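Long-range contacts in extracellular sialidase/neuraminidase, putative (Aspergillus fumigatus, PDB 2XZI), which acts as a KDNase, probably hydrolysing glycosidic bonds of terminal KDN (deaminoneuraminic acid) residues as a sialidase-family glycoside hydrolase with a beta-propeller fold: residues A[175-186]-A[200-208]; A[10-18]-A[82-91]. All blocks are in the same frame, centred on the assembly; numbering follows the deposited sequence.

The two contacts lie on opposite sides of the chain's centre. Their own centres are about 33 Å apart, and their nearest atoms stay about 16 Å from each other. Contact 1 ties the loop 175-186 to the hairpin 200-208 within the BNR repeat-like domain. It reaches the sugar pocket through Trp182, which touches bound deamino-alpha-neuraminic acid; the side chain of Trp182 is about 13 Å from a second bound copy of this sugar. Contact 2 joins the N-terminal strand to the loop 82-91 and has no residue in either sugar pocket. Its Leu91 side chain lies about 12 Å from the bound sodium ion.

Contact 1: residues A[175-186]-A[200-208]; sequences LTPDGWAWDAVG and IPAMGRNII. With KDM (deamino-alpha-neuraminic acid), chain C.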
loop_
_atom_site.group_PDB
_atom_site.type_symbol
_atom_site.label_atom_id
_atom_site.label_comp_id
_atom_site.label_asym_id
_atom_site.label_seq_id
_atom_site.Cartn_x
_atom_site.Cartn_y
_atom_site.Cartn_z
ATOM N N LEU A 175 -8.231 -8.680 17.069
ATOM C CA LEU A 175 -8.402 -7.483 16.241
ATOM C C LEU A 175 -9.277 -7.659 15.012
ATOM O O LEU A 175 -9.456 -6.704 14.238
ATOM C CB LEU A 175 -7.028 -6.927 15.809
ATOM C CG LEU A 175 -6.085 -6.509 16.942
ATOM C CD1 LEU A 175 -4.718 -6.127 16.417
ATOM C CD2 LEU A 175 -6.666 -5.374 17.780
ATOM N N THR A 176 -9.815 -8.858 14.828
ATOM C CA THR A 176 -10.829 -9.082 13.786
ATOM C C THR A 176 -12.133 -9.472 14.470
ATOM O O THR A 176 -12.132 -10.324 15.363
ATOM C CB THR A 176 -10.399 -10.167 12.786
ATOM O OG1 THR A 176 -9.069 -9.872 12.334
ATOM C CG2 THR A 176 -11.347 -10.216 11.571
ATOM N N PRO A 177 -13.258 -8.846 14.067
ATOM C CA PRO A 177 -14.498 -9.264 14.744
ATOM C C PRO A 177 -14.811 -10.743 14.536
ATOM O O PRO A 177 -14.488 -11.328 13.483
ATOM C CB PRO A 177 -15.563 -8.405 14.071
ATOM C CG PRO A 177 -14.798 -7.165 13.594
ATOM C CD PRO A 177 -13.461 -7.683 13.178
ATOM N N ASP A 178 -15.448 -11.332 15.548
ATOM C CA ASP A 178 -15.839 -12.731 15.491
ATOM C C ASP A 178 -16.886 -12.984 14.399
ATOM O O ASP A 178 -17.713 -12.127 14.090
ATOM C CB ASP A 178 -16.378 -13.201 16.852
ATOM C CG ASP A 178 -15.306 -13.290 17.926
ATOM O OD1 ASP A 178 -14.096 -13.382 17.620
ATOM O OD2 ASP A 178 -15.685 -13.304 19.121
ATOM N N GLY A 179 -16.824 -14.165 13.800
ATOM C CA GLY A 179 -17.763 -14.528 12.748
ATOM C C GLY A 179 -17.388 -14.041 11.366
ATOM O O GLY A 179 -18.093 -14.314 10.400
ATOM N N TRP A 180 -16.289 -13.292 11.258
ATOM C CA TRP A 180 -15.852 -12.820 9.949
ATOM C C TRP A 180 -15.230 -13.934 9.107
ATOM O O TRP A 180 -14.642 -14.883 9.637
ATOM C CB TRP A 180 -14.877 -11.644 10.103
ATOM C CG TRP A 180 -15.549 -10.295 10.336
ATOM C CD1 TRP A 180 -16.755 -10.050 10.965
ATOM C CD2 TRP A 180 -15.049 -9.023 9.942
ATOM N NE1 TRP A 180 -17.025 -8.699 10.978
ATOM C CE2 TRP A 180 -15.995 -8.047 10.340
ATOM C CE3 TRP A 180 -13.892 -8.602 9.258
ATOM C CZ2 TRP A 180 -15.806 -6.683 10.105
ATOM C CZ3 TRP A 180 -13.713 -7.244 9.024
ATOM C CH2 TRP A 180 -14.653 -6.300 9.452
ATOM N N ALA A 181 -15.379 -13.799 7.797
ATOM C CA ALA A 181 -14.770 -14.706 6.835
ATOM C C ALA A 181 -13.704 -13.917 6.082
ATOM O O ALA A 181 -12.548 -13.898 6.505
ATOM C CB ALA A 181 -15.828 -15.281 5.893
ATOM N N TRP A 182 -14.089 -13.201 5.028
ATOM C CA TRP A 182 -13.133 -12.313 4.368
ATOM C C TRP A 182 -12.688 -11.216 5.329
ATOM O O TRP A 182 -13.444 -10.794 6.222
ATOM C CB TRP A 182 -13.697 -11.705 3.077
ATOM C CG TRP A 182 -12.655 -10.938 2.311
ATOM C CD1 TRP A 182 -12.562 -9.576 2.189
ATOM C CD2 TRP A 182 -11.558 -11.487 1.562
ATOM N NE1 TRP A 182 -11.467 -9.244 1.412
ATOM C CE2 TRP A 182 -10.827 -10.396 1.035
ATOM C CE3 TRP A 182 -11.111 -12.795 1.304
ATOM C CZ2 TRP A 182 -9.692 -10.577 0.232
ATOM C CZ3 TRP A 182 -9.966 -12.970 0.515
ATOM C CH2 TRP A 182 -9.280 -11.866 -0.005
ATOM N N ASP A 183 -11.440 -10.782 5.160
ATOM C CA ASP A 183 -10.893 -9.634 5.876
ATOM C C ASP A 183 -9.769 -9.056 5.039
ATOM O O ASP A 183 -9.280 -9.708 4.104
ATOM C CB ASP A 183 -10.352 -10.009 7.273
ATOM C CG ASP A 183 -9.969 -8.789 8.106
ATOM O OD1 ASP A 183 -10.569 -7.704 7.880
ATOM O OD2 ASP A 183 -9.061 -8.927 8.969
ATOM N N ALA A 184 -9.370 -7.834 5.372
ATOM C CA ALA A 184 -8.221 -7.177 4.746
ATOM C C ALA A 184 -7.693 -6.135 5.693
ATOM O O ALA A 184 -8.464 -5.481 6.400
ATOM C CB ALA A 184 -8.611 -6.525 3.420
ATOM N N VAL A 185 -6.375 -5.974 5.713
ATOM C CA VAL A 185 -5.741 -4.795 6.324
ATOM C C VAL A 185 -5.106 -3.974 5.201
ATOM O O VAL A 185 -4.583 -4.545 4.225
ATOM C CB VAL A 185 -4.720 -5.174 7.432
ATOM C CG1 VAL A 185 -3.586 -6.064 6.882
ATOM C CG2 VAL A 185 -4.202 -3.928 8.160
ATOM N N GLY A 186 -5.202 -2.649 5.302
ATOM C CA GLY A 186 -4.713 -1.784 4.227
ATOM C C GLY A 186 -5.260 -2.223 2.873
ATOM O O GLY A 186 -6.459 -2.414 2.723
ATOM N N ILE A 200 -4.030 2.237 11.909
ATOM C CA ILE A 200 -3.864 1.332 10.776
ATOM C C ILE A 200 -5.235 1.074 10.152
ATOM O O ILE A 200 -6.159 0.621 10.841
ATOM C CB ILE A 200 -3.162 0.016 11.218
ATOM C CG1 ILE A 200 -1.780 0.310 11.846
ATOM C CG2 ILE A 200 -3.052 -0.964 10.045
ATOM C CD1 ILE A 200 -1.796 0.673 13.373
ATOM N N PRO A 201 -5.390 1.386 8.862
ATOM C CA PRO A 201 -6.704 1.180 8.253
ATOM C C PRO A 201 -6.921 -0.275 7.908
ATOM O O PRO A 201 -6.001 -0.950 7.445
ATOM C CB PRO A 201 -6.635 2.028 6.980
ATOM C CG PRO A 201 -5.183 1.963 6.580
ATOM C CD PRO A 201 -4.408 1.916 7.890
ATOM N N ALA A 202 -8.142 -0.752 8.104
ATOM C CA ALA A 202 -8.519 -2.115 7.777
ATOM C C ALA A 202 -9.956 -2.197 7.303
ATOM O O ALA A 202 -10.690 -1.190 7.306
ATOM C CB ALA A 202 -8.289 -3.051 8.968
ATOM N N MET A 203 -10.360 -3.395 6.897
ATOM C CA MET A 203 -11.731 -3.589 6.432
ATOM C C MET A 203 -12.719 -3.275 7.572
ATOM O O MET A 203 -12.619 -3.845 8.646
ATOM C CB MET A 203 -11.918 -5.024 5.954
ATOM C CG MET A 203 -13.374 -5.409 5.727
ATOM S SD MET A 203 -13.463 -6.997 4.892
ATOM C CE MET A 203 -15.062 -7.603 5.411
ATOM N N GLY A 204 -13.644 -2.341 7.319
ATOM C CA GLY A 204 -14.704 -2.000 8.283
ATOM C C GLY A 204 -14.239 -1.389 9.602
ATOM O O GLY A 204 -15.045 -1.250 10.526
ATOM N N ARG A 205 -12.963 -1.013 9.730
ATOM C CA ARG A 205 -12.438 -0.629 11.044
ATOM C C ARG A 205 -11.066 -0.006 10.928
ATOM O O ARG A 205 -10.366 -0.230 9.934
ATOM C CB ARG A 205 -12.357 -1.865 11.944
ATOM C CG ARG A 205 -11.228 -2.848 11.607
ATOM C CD ARG A 205 -11.619 -4.237 12.088
ATOM N NE ARG A 205 -10.559 -5.249 12.028
ATOM C CZ ARG A 205 -10.186 -5.941 10.949
ATOM N NH1 ARG A 205 -10.708 -5.698 9.753
ATOM N NH2 ARG A 205 -9.262 -6.888 11.086
ATOM N N ASN A 206 -10.691 0.786 11.929
ATOM C CA ASN A 206 -9.283 1.137 12.143
ATOM C C ASN A 206 -8.738 0.311 13.295
ATOM O O ASN A 206 -9.462 -0.012 14.244
ATOM C CB ASN A 206 -9.116 2.608 12.505
ATOM C CG ASN A 206 -9.519 3.540 11.405
ATOM O OD1 ASN A 206 -9.235 3.309 10.231
ATOM N ND2 ASN A 206 -10.141 4.654 11.789
ATOM N N ILE A 207 -7.462 -0.030 13.210
ATOM C CA ILE A 207 -6.749 -0.621 14.339
ATOM C C ILE A 207 -5.951 0.509 14.977
ATOM O O ILE A 207 -5.216 1.217 14.297
ATOM C CB ILE A 207 -5.835 -1.768 13.867
ATOM C CG1 ILE A 207 -6.694 -2.921 13.353
ATOM C CG2 ILE A 207 -4.952 -2.270 15.009
ATOM C CD1 ILE A 207 -5.980 -3.869 12.419
ATOM N N ILE A 208 -6.130 0.705 16.277
ATOM C CA ILE A 208 -5.492 1.807 16.967
ATOM C C ILE A 208 -4.432 1.284 17.914
ATOM O O ILE A 208 -4.692 0.355 18.699
ATOM C CB ILE A 208 -6.520 2.612 17.797
ATOM C CG1 ILE A 208 -7.818 2.857 17.003
ATOM C CG2 ILE A 208 -5.880 3.884 18.354
ATOM C CD1 ILE A 208 -7.672 3.675 15.698
HETATM C C2 KDM C . -7.854 -7.327 -5.831
HETATM C C1 KDM C . -7.859 -6.300 -6.956
HETATM C C3 KDM C . -6.420 -7.563 -5.320
HETATM C C4 KDM C . -6.363 -8.015 -3.831
HETATM C C5 KDM C . -7.699 -8.500 -3.255
HETATM C C6 KDM C . -8.767 -7.395 -3.448
HETATM C C7 KDM C . -10.192 -7.866 -3.122
HETATM C C8 KDM C . -11.173 -6.680 -3.155
HETATM C C9 KDM C . -12.594 -7.143 -2.883
HETATM O O5 KDM C . -7.559 -8.881 -1.863
HETATM O O1A KDM C . -6.801 -6.118 -7.604
HETATM O O1B KDM C . -8.955 -5.724 -7.155
HETATM O O4 KDM C . -5.410 -9.074 -3.734
HETATM O O6 KDM C . -8.782 -6.847 -4.809
HETATM O O7 KDM C . -10.589 -8.845 -4.086
HETATM O O8 KDM C . -10.834 -5.713 -2.151
HETATM O O9 KDM C . -12.641 -7.626 -1.531
HETATM O O2 KDM C . -8.372 -8.523 -6.427
#
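Arg205 reaches from the hairpin into the loop 175-186 and holds it at two points. End-on, it forms a salt bridge with Asp183: NH1 meets OD1 at 2.7 Å and NH2 meets OD2 at 2.9 Å. Both oxygens are met on their syn sides, with the carboxylate and guanidinium planes 39° apart. Side-on, NE and NH2 of Arg205 share Leu175 O, the NE bond being 2.9 Å long. NH1 of Arg205 also bonds Met203 O, in the guanidinium plane. These five bonds fix the rotation of the buried group.

Met203 is the apolar counterpart. Its CG is anti to the backbone N (chi1 168°) and the chain stays extended, which carries CE over a face of Trp180, 4.3 Å from the six-membered ring centroid. Its SD lies 3.8 Å from Trp182 CD1, an oblique Met-aromatic contact. Farther along Trp182, CZ2 is 3.4 Å from O5 of deamino-alpha-neuraminic acid, at the ring edge.

Met203 N donates to Ala184 O, and Gly186 N to Pro201 O, flanking the single bridge of Val185 with Ala202. Arg151 bonds Asp183 O and makes a cation-pi contact with Trp182. The hairpin supplies two strands of the propeller sheet 191-192, 198-202, 205-210 and 217-222. The loop runs from helix 172-175 toward that sheet's first strand, packs on Leu153 of strand 152-158 in the preceding sheet, and carries Trp182 to the sugar pocket.

Contact 2: residues A[10-18]-A[82-91]; sequences PYHDEFPLF and GASPSDWEPL
The ring of Phe15 lies against Pro85. Pro85 CD sits over the centre of one face, 3.8 Å from the Phe15 centroid and only 8° off the ring normal, in a CH-pi contact. At the Phe15 edge are the carbonyl oxygens of Gly82 and Ala83, together with NE1 of Trp88. The Ala83 O to Phe15 CE2 distance is 3.6 Å. Phe15 CG stands between its backbone N and carbonyl carbon (chi1 52°), and this directs the ring into the bend of the loop. The Phe15 and Trp88 planes are 71° apart and meet obliquely.

Trp88 takes Leu17 on one face. CD1 of Leu17 is 3.7 Å from the centroid of the five-membered ring, and Leu17 CD2 stands over the centre of the six-membered ring on the same face. Trp88 NE1 donates to Gly82 O at 3.2 Å, which ties the indole back to the start of its own loop. Trp372 also bonds Gly82 O and meets Trp88 edge-to-face. Farther on, Leu91 CD1 approaches the Phe18 ring at its edge, 3.6 Å from CE2.

No direct hydrogen bond crosses this contact. In the modelled conformer of Asp13, one water donates to Asp13 OD2 at 2.7 Å and to Ala83 O at 2.9 Å. That side chain has a second conformer, so its half of the bridge is doubtful.

A classic beta bulge breaks the strand: the backbones of Leu17 and Phe18 both bond to Ile370 on strand 368-375. Strand 12-18 is an outermost strand of a four-stranded antiparallel sheet that also contains strand 334-343. This N-terminal strand therefore completes a sheet built mainly from the C-terminal part of the chain, consistent with the ring closure of a beta-propeller. Here it packs on the loop leading to strand 92-93 of the next sheet.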
loop_
_atom_site.group_PDB
_atom_site.type_symbol
_atom_site.label_atom_id
_atom_site.label_comp_id
_atom_site.label_asym_id
_atom_site.label_seq_id
_atom_site.Cartn_x
_atom_site.Cartn_y
_atom_site.Cartn_z
ATOM N N PRO A 10 11.838 21.073 -11.075
ATOM C CA PRO A 10 11.113 19.800 -11.067
ATOM C C PRO A 10 12.085 18.629 -11.094
ATOM O O PRO A 10 13.121 18.683 -11.767
ATOM C CB PRO A 10 10.287 19.841 -12.357
ATOM C CG PRO A 10 10.301 21.254 -12.795
ATOM C CD PRO A 10 11.529 21.888 -12.261
ATOM N N TYR A 11 11.765 17.592 -10.331
ATOM C CA TYR A 11 12.595 16.399 -10.250
ATOM C C TYR A 11 11.700 15.178 -10.412
ATOM O O TYR A 11 10.652 15.086 -9.784
ATOM C CB TYR A 11 13.328 16.361 -8.895
ATOM C CG TYR A 11 14.209 15.150 -8.661
ATOM C CD1 TYR A 11 13.649 13.896 -8.421
ATOM C CD2 TYR A 11 15.594 15.277 -8.614
ATOM C CE1 TYR A 11 14.444 12.783 -8.195
ATOM C CE2 TYR A 11 16.403 14.177 -8.383
ATOM C CZ TYR A 11 15.822 12.942 -8.165
ATOM O OH TYR A 11 16.630 11.858 -7.934
ATOM N N HIS A 12 12.112 14.251 -11.265
ATOM C CA HIS A 12 11.492 12.927 -11.273
ATOM C C HIS A 12 12.481 11.902 -11.775
ATOM O O HIS A 12 13.300 12.171 -12.659
ATOM C CB HIS A 12 10.253 12.906 -12.184
ATOM C CG HIS A 12 10.588 12.946 -13.641
ATOM N ND1 HIS A 12 10.765 11.800 -14.390
ATOM C CD2 HIS A 12 10.787 13.984 -14.487
ATOM C CE1 HIS A 12 11.063 12.131 -15.632
ATOM N NE2 HIS A 12 11.077 13.448 -15.720
ATOM N N ASP A 13 12.387 10.708 -11.214
ATOM C CA ASP A 13 13.048 9.539 -11.796
ATOM C C ASP A 13 12.214 8.315 -11.457
ATOM O O ASP A 13 11.438 8.319 -10.495
ATOM C CB ASP A 13 14.503 9.395 -11.322
ATOM C CG ASP A 13 15.428 8.752 -12.383
ATOM O OD1 ASP A 13 14.960 8.080 -13.328
ATOM O OD2 ASP A 13 16.662 8.920 -12.259
ATOM N N GLU A 14 12.367 7.275 -12.257
ATOM C CA GLU A 14 11.489 6.138 -12.156
ATOM C C GLU A 14 12.145 4.923 -12.769
ATOM O O GLU A 14 12.864 5.021 -13.772
ATOM C CB GLU A 14 10.153 6.457 -12.833
ATOM C CG GLU A 14 10.257 6.955 -14.279
ATOM C CD GLU A 14 10.613 8.432 -14.423
ATOM O OE1 GLU A 14 10.245 9.254 -13.556
ATOM O OE2 GLU A 14 11.271 8.774 -15.424
ATOM N N PHE A 15 11.907 3.769 -12.162
ATOM C CA PHE A 15 12.420 2.498 -12.666
ATOM C C PHE A 15 11.690 1.329 -12.016
ATOM O O PHE A 15 11.157 1.472 -10.919
ATOM C CB PHE A 15 13.956 2.385 -12.494
ATOM C CG PHE A 15 14.462 2.662 -11.102
ATOM C CD1 PHE A 15 14.589 1.638 -10.159
ATOM C CD2 PHE A 15 14.869 3.939 -10.756
ATOM C CE1 PHE A 15 15.088 1.910 -8.875
ATOM C CE2 PHE A 15 15.352 4.225 -9.481
ATOM C CZ PHE A 15 15.455 3.204 -8.530
ATOM N N PRO A 16 11.670 0.160 -12.676
ATOM C CA PRO A 16 11.072 -1.018 -12.011
ATOM C C PRO A 16 11.871 -1.422 -10.769
ATOM O O PRO A 16 13.120 -1.456 -10.801
ATOM C CB PRO A 16 11.134 -2.113 -13.082
ATOM C CG PRO A 16 11.402 -1.371 -14.379
ATOM C CD PRO A 16 12.171 -0.156 -14.027
ATOM N N LEU A 17 11.152 -1.702 -9.678
ATOM C CA LEU A 17 11.807 -2.151 -8.455
ATOM C C LEU A 17 11.523 -3.620 -8.139
ATOM O O LEU A 17 12.351 -4.305 -7.511
ATOM C CB LEU A 17 11.432 -1.249 -7.267
ATOM C CG LEU A 17 12.127 -1.547 -5.940
ATOM C CD1 LEU A 17 13.644 -1.407 -6.111
ATOM C CD2 LEU A 17 11.609 -0.644 -4.813
ATOM N N PHE A 18 10.350 -4.099 -8.531
ATOM C CA PHE A 18 10.027 -5.518 -8.387
ATOM C C PHE A 18 9.758 -6.038 -9.789
ATOM O O PHE A 18 8.771 -5.671 -10.423
ATOM C CB PHE A 18 8.821 -5.725 -7.452
ATOM C CG PHE A 18 9.080 -5.317 -6.022
ATOM C CD1 PHE A 18 8.888 -4.004 -5.608
ATOM C CD2 PHE A 18 9.503 -6.249 -5.083
ATOM C CE1 PHE A 18 9.113 -3.634 -4.294
ATOM C CE2 PHE A 18 9.744 -5.896 -3.752
ATOM C CZ PHE A 18 9.543 -4.584 -3.345
ATOM N N GLY A 82 17.075 5.756 -2.244
ATOM C CA GLY A 82 16.581 4.886 -3.311
ATOM C C GLY A 82 16.613 5.526 -4.681
ATOM O O GLY A 82 15.802 5.183 -5.541
ATOM N N ALA A 83 17.585 6.417 -4.910
ATOM C CA ALA A 83 17.601 7.253 -6.111
ATOM C C ALA A 83 17.856 6.526 -7.422
ATOM O O ALA A 83 17.374 6.961 -8.464
ATOM C CB ALA A 83 18.594 8.410 -5.940
ATOM N N SER A 84 18.597 5.423 -7.367
ATOM C CA SER A 84 18.964 4.675 -8.581
ATOM C C SER A 84 18.824 3.184 -8.298
ATOM O O SER A 84 18.766 2.792 -7.146
ATOM C CB SER A 84 20.399 4.998 -8.994
ATOM O OG SER A 84 21.334 4.401 -8.122
ATOM N N PRO A 85 18.756 2.338 -9.339
ATOM C CA PRO A 85 18.649 0.898 -9.087
ATOM C C PRO A 85 19.748 0.321 -8.175
ATOM O O PRO A 85 19.478 -0.554 -7.326
ATOM C CB PRO A 85 18.729 0.311 -10.497
ATOM C CG PRO A 85 18.116 1.350 -11.331
ATOM C CD PRO A 85 18.620 2.640 -10.778
ATOM N N SER A 86 20.974 0.826 -8.317
ATOM C CA SER A 86 22.088 0.324 -7.516
ATOM C C SER A 86 21.996 0.688 -6.031
ATOM O O SER A 86 22.767 0.174 -5.225
ATOM C CB SER A 86 23.430 0.781 -8.089
ATOM O OG SER A 86 23.531 2.185 -8.027
ATOM N N ASP A 87 21.064 1.567 -5.679
ATOM C CA ASP A 87 20.854 1.966 -4.292
ATOM C C ASP A 87 20.033 0.968 -3.470
ATOM O O ASP A 87 19.890 1.131 -2.248
ATOM C CB ASP A 87 20.180 3.340 -4.254
ATOM C CG ASP A 87 21.110 4.456 -4.664
ATOM O OD1 ASP A 87 22.311 4.382 -4.331
ATOM O OD2 ASP A 87 20.635 5.422 -5.293
ATOM N N TRP A 88 19.464 -0.031 -4.143
ATOM C CA TRP A 88 18.535 -0.970 -3.520
ATOM C C TRP A 88 19.153 -2.342 -3.303
ATOM O O TRP A 88 19.841 -2.877 -4.191
ATOM C CB TRP A 88 17.270 -1.099 -4.367
ATOM C CG TRP A 88 16.394 0.112 -4.308
ATOM C CD1 TRP A 88 16.419 1.193 -5.154
ATOM C CD2 TRP A 88 15.349 0.363 -3.369
ATOM N NE1 TRP A 88 15.452 2.103 -4.794
ATOM C CE2 TRP A 88 14.777 1.615 -3.705
ATOM C CE3 TRP A 88 14.823 -0.356 -2.285
ATOM C CZ2 TRP A 88 13.724 2.164 -2.997
ATOM C CZ3 TRP A 88 13.770 0.196 -1.578
ATOM C CH2 TRP A 88 13.226 1.439 -1.943
ATOM N N GLU A 89 18.892 -2.912 -2.137
ATOM C CA GLU A 89 19.288 -4.297 -1.855
ATOM C C GLU A 89 18.543 -5.306 -2.745
ATOM O O GLU A 89 17.492 -4.993 -3.306
ATOM C CB GLU A 89 19.041 -4.630 -0.389
ATOM C CG GLU A 89 19.958 -3.888 0.582
ATOM C CD GLU A 89 19.625 -4.180 2.037
ATOM O OE1 GLU A 89 18.548 -4.766 2.303
ATOM O OE2 GLU A 89 20.429 -3.805 2.918
ATOM N N PRO A 90 19.065 -6.543 -2.850
ATOM C CA PRO A 90 18.301 -7.619 -3.480
ATOM C C PRO A 90 17.052 -8.009 -2.692
ATOM O O PRO A 90 16.920 -7.679 -1.505
ATOM C CB PRO A 90 19.287 -8.802 -3.501
ATOM C CG PRO A 90 20.637 -8.192 -3.361
ATOM C CD PRO A 90 20.435 -6.969 -2.505
ATOM N N LEU A 91 16.146 -8.685 -3.372
ATOM C CA LEU A 91 14.894 -9.138 -2.785
ATOM C C LEU A 91 15.114 -10.008 -1.553
ATOM O O LEU A 91 15.953 -10.917 -1.562
ATOM C CB LEU A 91 14.079 -9.906 -3.828
ATOM C CG LEU A 91 12.633 -10.170 -3.430
ATOM C CD1 LEU A 91 11.809 -8.886 -3.573
ATOM C CD2 LEU A 91 12.095 -11.259 -4.343
HETATM O O HOH W 1 17.805 6.623 -11.343
#